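Local coordinates for sugar kinase (Agrobacterium tumefaciens, PDB 2RBC), which probably transfers the gamma-phosphate of ATP to a hydroxyl of a sugar or related carbohydrate, as a ribokinase-like member of the pfkB kinase family, at residues E153-F158 with L172-V177; D225-L230 with P256-Q261. All coordinates share one frame; numbering follows the deposited sequence.

Contact 1 (E153-F158 with L172-V177); sequences EDIALF and LDVLTV. With EDO (1,2-ethanediol), chain I.
Ile155 and Val177 carry the apolar part of the contact: Ile155 CG1 lies 3.7 Å from Val177 CG1, and the same methyl also rests against Ile155 CB. The two side chains cross at a slant. With chi1 at 174°, Val177 CG1 stands opposite its own backbone N and is the branch that meets isoleucine. Farther along, Ile155 CD1 comes within 4.2 Å of Val174 CG1, one helical turn earlier. Leu33, from strand 31-35, and Trp86, from strand 82-90, touch both Ile155 and Val174. The contact thus ties the short helix 152-155 to helix 168-180 over the parallel part of the large mixed sheet of the ribokinase-like alpha/beta fold, strand 160-163 running between the two helices in sequence.

The polar bonds lie within the segments or lead away from them, none joining one to the other. Phe158 N binds Ile155 O at 2.9 Å, closing a type I beta turn from Ile155 to Phe158. Leu172 O takes two donors from opposite faces of its carbonyl plane: Thr176 N in the helical bond, and Thr176 OG1 at 2.8 Å, tilted 32° from that plane. Asp154 OD2 accepts a 2.8 Å bond from O1 of an ethanediol, probably a crystallisation additive.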
ATOM      1  N   GLU A 153      20.535 -24.156 -22.744  1.00 28.28           N
ATOM      2  CA  GLU A 153      21.134 -24.768 -21.560  1.00 29.21           C
ATOM      3  C   GLU A 153      20.423 -24.355 -20.243  1.00 29.29           C
ATOM      4  O   GLU A 153      20.236 -25.208 -19.367  1.00 30.25           O
ATOM      5  CB  GLU A 153      22.650 -24.483 -21.516  1.00 29.79           C
ATOM      6  CG  GLU A 153      23.473 -25.296 -22.554  1.00 32.44           C
ATOM      7  CD  GLU A 153      25.002 -25.098 -22.404  1.00 33.55           C
ATOM      8  OE1 GLU A 153      25.388 -24.199 -21.607  1.00 39.79           O
ATOM      9  OE2 GLU A 153      25.816 -25.821 -23.069  1.00 38.89           O
ATOM     10  N   ASP A 154      20.033 -23.073 -20.104  1.00 28.14           N
ATOM     11  CA  ASP A 154      19.168 -22.609 -19.017  1.00 27.73           C
ATOM     12  C   ASP A 154      17.863 -23.426 -18.951  1.00 26.98           C
ATOM     13  O   ASP A 154      17.467 -23.892 -17.882  1.00 28.08           O
ATOM     14  CB  ASP A 154      18.748 -21.118 -19.150  1.00 27.13           C
ATOM     15  CG  ASP A 154      19.921 -20.113 -19.036  1.00 30.73           C
ATOM     16  OD1 ASP A 154      21.006 -20.530 -18.537  1.00 30.12           O
ATOM     17  OD2 ASP A 154      19.720 -18.911 -19.480  1.00 27.04           O
ATOM     18  N   ILE A 155      17.177 -23.550 -20.079  1.00 25.51           N
ATOM     19  CA  ILE A 155      15.829 -24.103 -20.093  1.00 25.73           C
ATOM     20  C   ILE A 155      15.834 -25.625 -19.950  1.00 26.25           C
ATOM     21  O   ILE A 155      14.873 -26.210 -19.456  1.00 24.72           O
ATOM     22  CB  ILE A 155      15.073 -23.651 -21.363  1.00 24.51           C
ATOM     23  CG1 ILE A 155      14.921 -22.110 -21.364  1.00 23.72           C
ATOM     24  CG2 ILE A 155      13.695 -24.327 -21.487  1.00 24.61           C
ATOM     25  CD1 ILE A 155      14.067 -21.541 -20.189  1.00 21.65           C
ATOM     26  N   ALA A 156      16.927 -26.271 -20.365  1.00 26.68           N
ATOM     27  CA  ALA A 156      16.983 -27.731 -20.380  1.00 27.48           C
ATOM     28  C   ALA A 156      16.925 -28.276 -18.969  1.00 28.48           C
ATOM     29  O   ALA A 156      16.622 -29.451 -18.766  1.00 31.21           O
ATOM     30  CB  ALA A 156      18.277 -28.241 -21.105  1.00 28.34           C
ATOM     31  N   LEU A 157      17.185 -27.421 -17.999  1.00 29.13           N
ATOM     32  CA  LEU A 157      17.132 -27.802 -16.611  1.00 29.44           C
ATOM     33  C   LEU A 157      15.704 -27.919 -16.067  1.00 29.29           C
ATOM     34  O   LEU A 157      15.497 -28.420 -14.959  1.00 29.99           O
ATOM     35  CB  LEU A 157      17.925 -26.784 -15.789  1.00 30.52           C
ATOM     36  CG  LEU A 157      19.408 -26.613 -16.239  1.00 31.20           C
ATOM     37  CD1 LEU A 157      20.195 -25.909 -15.145  1.00 33.92           C
ATOM     38  CD2 LEU A 157      20.157 -27.924 -16.662  1.00 32.87           C
ATOM     39  N   PHE A 158      14.720 -27.432 -16.814  1.00 27.85           N
ATOM     40  CA  PHE A 158      13.343 -27.488 -16.360  1.00 26.27           C
ATOM     41  C   PHE A 158      12.575 -28.609 -17.058  1.00 25.23           C
ATOM     42  O   PHE A 158      12.958 -29.075 -18.119  1.00 25.73           O
ATOM     43  CB  PHE A 158      12.692 -26.136 -16.598  1.00 25.71           C
ATOM     44  CG  PHE A 158      13.359 -25.044 -15.856  1.00 24.61           C
ATOM     45  CD1 PHE A 158      13.229 -24.949 -14.466  1.00 23.75           C
ATOM     46  CD2 PHE A 158      14.158 -24.138 -16.515  1.00 23.45           C
ATOM     47  CE1 PHE A 158      13.895 -23.940 -13.771  1.00 22.13           C
ATOM     48  CE2 PHE A 158      14.813 -23.149 -15.828  1.00 24.82           C
ATOM     49  CZ  PHE A 158      14.674 -23.042 -14.463  1.00 23.74           C
ATOM     50  N   LEU A 172       8.096 -14.892 -24.835  1.00 22.70           N
ATOM     51  CA  LEU A 172       8.220 -15.442 -26.179  1.00 23.18           C
ATOM     52  C   LEU A 172       9.429 -16.341 -26.294  1.00 22.75           C
ATOM     53  O   LEU A 172       9.364 -17.439 -26.841  1.00 23.33           O
ATOM     54  CB  LEU A 172       8.324 -14.313 -27.205  1.00 23.15           C
ATOM     55  CG  LEU A 172       8.357 -14.730 -28.675  1.00 23.47           C
ATOM     56  CD1 LEU A 172       7.151 -15.602 -29.058  1.00 22.05           C
ATOM     57  CD2 LEU A 172       8.422 -13.483 -29.563  1.00 23.56           C
ATOM     58  N   ASP A 173      10.539 -15.883 -25.756  1.00 23.69           N
ATOM     59  CA  ASP A 173      11.782 -16.641 -25.826  1.00 23.96           C
ATOM     60  C   ASP A 173      11.722 -17.912 -25.021  1.00 23.07           C
ATOM     61  O   ASP A 173      12.215 -18.966 -25.461  1.00 22.87           O
ATOM     62  CB  ASP A 173      12.924 -15.835 -25.250  1.00 24.54           C
ATOM     63  CG  ASP A 173      13.540 -14.893 -26.235  1.00 30.38           C
ATOM     64  OD1 ASP A 173      13.178 -14.929 -27.447  1.00 33.94           O
ATOM     65  OD2 ASP A 173      14.412 -14.104 -25.778  1.00 34.29           O
ATOM     66  N   VAL A 174      11.158 -17.823 -23.821  1.00 22.39           N
ATOM     67  CA  VAL A 174      11.069 -19.001 -22.953  1.00 22.32           C
ATOM     68  C   VAL A 174      10.163 -20.094 -23.585  1.00 21.75           C
ATOM     69  O   VAL A 174      10.491 -21.300 -23.581  1.00 20.36           O
ATOM     70  CB  VAL A 174      10.602 -18.609 -21.529  1.00 22.36           C
ATOM     71  CG1 VAL A 174      10.235 -19.871 -20.746  1.00 22.68           C
ATOM     72  CG2 VAL A 174      11.733 -17.772 -20.779  1.00 20.67           C
ATOM     73  N   LEU A 175       9.026 -19.666 -24.129  1.00 21.60           N
ATOM     74  CA  LEU A 175       8.135 -20.595 -24.804  1.00 22.24           C
ATOM     75  C   LEU A 175       8.826 -21.268 -25.993  1.00 22.58           C
ATOM     76  O   LEU A 175       8.741 -22.468 -26.150  1.00 23.18           O
ATOM     77  CB  LEU A 175       6.824 -19.940 -25.280  1.00 21.86           C
ATOM     78  CG  LEU A 175       5.848 -19.468 -24.205  1.00 22.92           C
ATOM     79  CD1 LEU A 175       4.692 -18.633 -24.851  1.00 21.63           C
ATOM     80  CD2 LEU A 175       5.300 -20.633 -23.375  1.00 20.68           C
ATOM     81  N   THR A 176       9.475 -20.467 -26.832  1.00 22.97           N
ATOM     82  CA  THR A 176      10.155 -20.967 -28.018  1.00 23.11           C
ATOM     83  C   THR A 176      11.223 -21.989 -27.696  1.00 22.91           C
ATOM     84  O   THR A 176      11.258 -23.087 -28.297  1.00 23.58           O
ATOM     85  CB  THR A 176      10.751 -19.819 -28.825  1.00 23.40           C
ATOM     86  OG1 THR A 176       9.683 -18.943 -29.190  1.00 24.42           O
ATOM     87  CG2 THR A 176      11.470 -20.345 -30.127  1.00 21.97           C
ATOM     88  N   VAL A 177      12.097 -21.644 -26.761  1.00 21.90           N
ATOM     89  CA  VAL A 177      13.230 -22.526 -26.424  1.00 21.28           C
ATOM     90  C   VAL A 177      12.662 -23.813 -25.790  1.00 21.64           C
ATOM     91  O   VAL A 177      12.996 -24.930 -26.202  1.00 19.43           O
ATOM     92  CB  VAL A 177      14.260 -21.795 -25.487  1.00 20.83           C
ATOM     93  CG1 VAL A 177      15.372 -22.760 -25.005  1.00 20.44           C
ATOM     94  CG2 VAL A 177      14.865 -20.575 -26.218  1.00 21.62           C
TER
HETATM   95  C1  EDO I 329      22.780 -17.945 -19.735  1.00 61.26           C
HETATM   96  O1  EDO I 329      21.785 -16.972 -19.382  1.00 61.20           O
HETATM   97  C2  EDO I 329      23.862 -17.369 -20.658  1.00 60.86           C
HETATM   98  O2  EDO I 329      23.428 -16.202 -21.378  1.00 58.36           O

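Contact 2 (D225-L230 with P256-Q261); sequences DMLPVL and PTVHFQ. With SO4 (sulfate ion), chain B.
Leu227 and Val258 bring helix 223-233 against strand 258-261 with their CA atoms 6.8 Å apart, close to where Pro228, lacking an N-H, kinks the helix; the CA atoms of Pro228 and Pro256 are 6.7 Å apart. Val258 fits its forked end against the base of the leucine side chain. Its CG2 lies 3.9 Å from Leu227 CB and its CG1 4.1 Å from the same atom, so both methyls straddle one methylene. This follows from chi1 of 179°, which sets CG1 opposite the backbone N and leaves CG2 beside it. CG2 also reaches the proline ring, 4.3 Å from Pro228 CD, a looser touch at the exposed border.

The Leu227 side chain also packs on Ile239 and Val241 of strand 238-242, and Trp249 of strand 248-251 touches both Leu227 and Val258. The helix therefore covers the antiparallel end of the large sheet of the ribokinase-like fold, where 258-261 pairs with 248-251.

At the far end of the strand segment, Gln261 bends at chi2 (56°) as it presents its amide to a sulfate and to nearby arginines. Its NE2 gives a short hydrogen bond, 2.6 Å, to O2 of the sulfate, with an N-H...O angle of 149°. Arg297 and Arg332 also bind this ion, probably a crystallisation additive. Gln261 OE1 accepts from Arg293 NH1 and Arg297 NE, which would help fix the rotation of the amide.

Between helix and strand the chemistry is wholly apolar: the direct meeting of the two segments rests on van der Waals packing of aliphatic groups, with Trp249 touching both, while the polar contacts to the sulfate lie apart from it at the other end of the strand segment.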
ATOM      1  N   ASP A 225     -18.436 -21.508 -27.227  1.00 25.26           N
ATOM      2  CA  ASP A 225     -18.349 -21.048 -28.619  1.00 24.87           C
ATOM      3  C   ASP A 225     -16.955 -20.553 -29.002  1.00 24.12           C
ATOM      4  O   ASP A 225     -16.665 -20.347 -30.179  1.00 23.32           O
ATOM      5  CB  ASP A 225     -19.290 -19.885 -28.857  1.00 24.83           C
ATOM      6  CG  ASP A 225     -20.752 -20.292 -28.808  1.00 26.99           C
ATOM      7  OD1 ASP A 225     -21.083 -21.480 -29.094  1.00 27.21           O
ATOM      8  OD2 ASP A 225     -21.552 -19.387 -28.527  1.00 26.72           O
HETATM    9  N   MSE A 226     -16.108 -20.336 -28.018  1.00 22.60           N
HETATM   10  CA  MSE A 226     -14.773 -19.819 -28.294  1.00 23.98           C
HETATM   11  C   MSE A 226     -13.795 -20.934 -28.643  1.00 21.99           C
HETATM   12  O   MSE A 226     -12.859 -20.719 -29.383  1.00 19.11           O
HETATM   13  CB  MSE A 226     -14.260 -19.029 -27.102  1.00 23.97           C
HETATM   14  CG  MSE A 226     -15.151 -17.866 -26.754  1.00 24.47           C
HETATM   15 SE   MSE A 226     -14.541 -17.054 -25.097  0.80 33.67          SE
HETATM   16  CE  MSE A 226     -16.152 -15.965 -24.774  1.00 24.01           C
ATOM     17  N   LEU A 227     -14.036 -22.131 -28.126  1.00 21.41           N
ATOM     18  CA  LEU A 227     -13.114 -23.227 -28.337  1.00 21.72           C
ATOM     19  C   LEU A 227     -13.009 -23.656 -29.815  1.00 21.42           C
ATOM     20  O   LEU A 227     -11.896 -23.944 -30.285  1.00 22.07           O
ATOM     21  CB  LEU A 227     -13.424 -24.412 -27.398  1.00 21.40           C
ATOM     22  CG  LEU A 227     -12.777 -24.323 -26.006  1.00 22.83           C
ATOM     23  CD1 LEU A 227     -11.283 -24.319 -26.187  1.00 17.84           C
ATOM     24  CD2 LEU A 227     -13.180 -23.101 -25.238  1.00 22.55           C
ATOM     25  N   PRO A 228     -14.137 -23.749 -30.546  1.00 19.73           N
ATOM     26  CA  PRO A 228     -13.999 -24.049 -31.972  1.00 20.53           C
ATOM     27  C   PRO A 228     -13.080 -23.099 -32.760  1.00 20.70           C
ATOM     28  O   PRO A 228     -12.277 -23.570 -33.574  1.00 19.85           O
ATOM     29  CB  PRO A 228     -15.450 -24.035 -32.483  1.00 20.04           C
ATOM     30  CG  PRO A 228     -16.240 -24.404 -31.287  1.00 20.27           C
ATOM     31  CD  PRO A 228     -15.558 -23.747 -30.140  1.00 20.61           C
ATOM     32  N   VAL A 229     -13.168 -21.797 -32.469  1.00 21.15           N
ATOM     33  CA  VAL A 229     -12.391 -20.798 -33.181  1.00 20.97           C
ATOM     34  C   VAL A 229     -10.931 -20.862 -32.728  1.00 20.80           C
ATOM     35  O   VAL A 229     -10.032 -20.788 -33.543  1.00 20.31           O
ATOM     36  CB  VAL A 229     -12.919 -19.351 -32.958  1.00 21.88           C
ATOM     37  CG1 VAL A 229     -12.376 -18.442 -34.092  1.00 22.95           C
ATOM     38  CG2 VAL A 229     -14.430 -19.329 -32.954  1.00 25.41           C
ATOM     39  N   LEU A 230     -10.708 -21.012 -31.424  1.00 19.54           N
ATOM     40  CA  LEU A 230      -9.372 -21.001 -30.892  1.00 20.46           C
ATOM     41  C   LEU A 230      -8.633 -22.282 -31.332  1.00 20.25           C
ATOM     42  O   LEU A 230      -7.456 -22.225 -31.654  1.00 22.60           O
ATOM     43  CB  LEU A 230      -9.388 -20.856 -29.354  1.00 20.50           C
ATOM     44  CG  LEU A 230      -9.800 -19.496 -28.787  1.00 21.17           C
ATOM     45  CD1 LEU A 230      -9.940 -19.546 -27.245  1.00 21.12           C
ATOM     46  CD2 LEU A 230      -8.747 -18.436 -29.243  1.00 21.77           C
ATOM     47  N   PRO A 256     -10.516 -31.315 -32.936  1.00 25.47           N
ATOM     48  CA  PRO A 256     -11.468 -30.246 -32.571  1.00 24.92           C
ATOM     49  C   PRO A 256     -12.525 -30.607 -31.541  1.00 24.74           C
ATOM     50  O   PRO A 256     -13.324 -29.750 -31.199  1.00 24.82           O
ATOM     51  CB  PRO A 256     -12.149 -29.920 -33.899  1.00 25.35           C
ATOM     52  CG  PRO A 256     -12.130 -31.223 -34.679  1.00 25.19           C
ATOM     53  CD  PRO A 256     -10.909 -31.998 -34.186  1.00 25.14           C
ATOM     54  N   THR A 257     -12.562 -31.855 -31.066  1.00 24.51           N
ATOM     55  CA  THR A 257     -13.491 -32.225 -30.022  1.00 24.02           C
ATOM     56  C   THR A 257     -13.343 -31.334 -28.801  1.00 23.24           C
ATOM     57  O   THR A 257     -12.241 -31.204 -28.259  1.00 23.84           O
ATOM     58  CB  THR A 257     -13.302 -33.683 -29.581  1.00 24.10           C
ATOM     59  OG1 THR A 257     -13.357 -34.525 -30.735  1.00 23.19           O
ATOM     60  CG2 THR A 257     -14.391 -34.060 -28.600  1.00 24.70           C
ATOM     61  N   VAL A 258     -14.442 -30.693 -28.408  1.00 22.43           N
ATOM     62  CA  VAL A 258     -14.482 -29.817 -27.239  1.00 23.18           C
ATOM     63  C   VAL A 258     -14.849 -30.650 -26.000  1.00 23.28           C
ATOM     64  O   VAL A 258     -15.867 -31.322 -25.969  1.00 22.72           O
ATOM     65  CB  VAL A 258     -15.447 -28.609 -27.442  1.00 23.27           C
ATOM     66  CG1 VAL A 258     -15.486 -27.700 -26.173  1.00 22.72           C
ATOM     67  CG2 VAL A 258     -15.008 -27.784 -28.687  1.00 23.34           C
ATOM     68  N   HIS A 259     -13.985 -30.615 -24.989  1.00 22.87           N
ATOM     69  CA  HIS A 259     -14.203 -31.326 -23.720  1.00 22.73           C
ATOM     70  C   HIS A 259     -14.560 -30.310 -22.686  1.00 23.10           C
ATOM     71  O   HIS A 259     -14.167 -29.146 -22.771  1.00 20.63           O
ATOM     72  CB  HIS A 259     -12.937 -32.064 -23.286  1.00 23.09           C
ATOM     73  CG  HIS A 259     -12.428 -32.998 -24.323  1.00 23.60           C
ATOM     74  ND1 HIS A 259     -13.090 -34.160 -24.660  1.00 26.88           N
ATOM     75  CD2 HIS A 259     -11.372 -32.909 -25.159  1.00 23.90           C
ATOM     76  CE1 HIS A 259     -12.437 -34.759 -25.642  1.00 26.21           C
ATOM     77  NE2 HIS A 259     -11.385 -34.026 -25.954  1.00 25.71           N
ATOM     78  N   PHE A 260     -15.272 -30.770 -21.673  1.00 23.03           N
ATOM     79  CA  PHE A 260     -15.698 -29.933 -20.590  1.00 23.18           C
ATOM     80  C   PHE A 260     -15.493 -30.667 -19.263  1.00 24.32           C
ATOM     81  O   PHE A 260     -15.741 -31.886 -19.150  1.00 23.92           O
ATOM     82  CB  PHE A 260     -17.172 -29.555 -20.744  1.00 23.44           C
ATOM     83  CG  PHE A 260     -17.722 -28.814 -19.555  1.00 24.57           C
ATOM     84  CD1 PHE A 260     -17.281 -27.547 -19.267  1.00 22.58           C
ATOM     85  CD2 PHE A 260     -18.661 -29.393 -18.722  1.00 23.82           C
ATOM     86  CE1 PHE A 260     -17.752 -26.866 -18.168  1.00 23.55           C
ATOM     87  CE2 PHE A 260     -19.131 -28.726 -17.629  1.00 24.67           C
ATOM     88  CZ  PHE A 260     -18.677 -27.458 -17.348  1.00 25.54           C
ATOM     89  N   GLN A 261     -15.064 -29.901 -18.265  1.00 24.18           N
ATOM     90  CA  GLN A 261     -14.913 -30.405 -16.908  1.00 24.74           C
ATOM     91  C   GLN A 261     -15.499 -29.405 -15.925  1.00 24.38           C
ATOM     92  O   GLN A 261     -15.087 -28.262 -15.857  1.00 24.33           O
ATOM     93  CB  GLN A 261     -13.426 -30.656 -16.596  1.00 24.36           C
ATOM     94  CG  GLN A 261     -13.121 -31.152 -15.169  1.00 24.79           C
ATOM     95  CD  GLN A 261     -13.871 -32.403 -14.827  1.00 20.93           C
ATOM     96  OE1 GLN A 261     -13.646 -33.441 -15.447  1.00 23.18           O
ATOM     97  NE2 GLN A 261     -14.773 -32.331 -13.843  1.00 20.93           N
TER
HETATM   98  S   SO4 B 322     -16.959 -34.783 -13.044  1.00 96.58           S
HETATM   99  O1  SO4 B 322     -17.486 -36.143 -13.026  1.00 97.21           O
HETATM  100  O2  SO4 B 322     -15.845 -34.695 -13.974  1.00 96.75           O
HETATM  101  O3  SO4 B 322     -17.977 -33.832 -13.505  1.00 96.60           O
HETATM  102  O4  SO4 B 322     -16.504 -34.479 -11.689  1.00 96.77           O

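Contacts 1 and 2 follow one another along the chain and do not touch: their centres are 28 Å apart and their nearest atoms about 14 Å. Both belong to the pfkB kinase fold and join elements around the same large mixed sheet. Contact 1 packs against its parallel strands 31-35, 82-90 and 160-163, whereas contact 2 lies at the end where 238-242, 248-251 and 258-261 turn antiparallel. They are centred 18 Å and 21 Å from the centre of the chain; contact 1 is buried, contact 2 only partly. Each has a small molecule near one segment, ethanediol at Asp154 and sulfate at Gln261; neither by itself marks a substrate site.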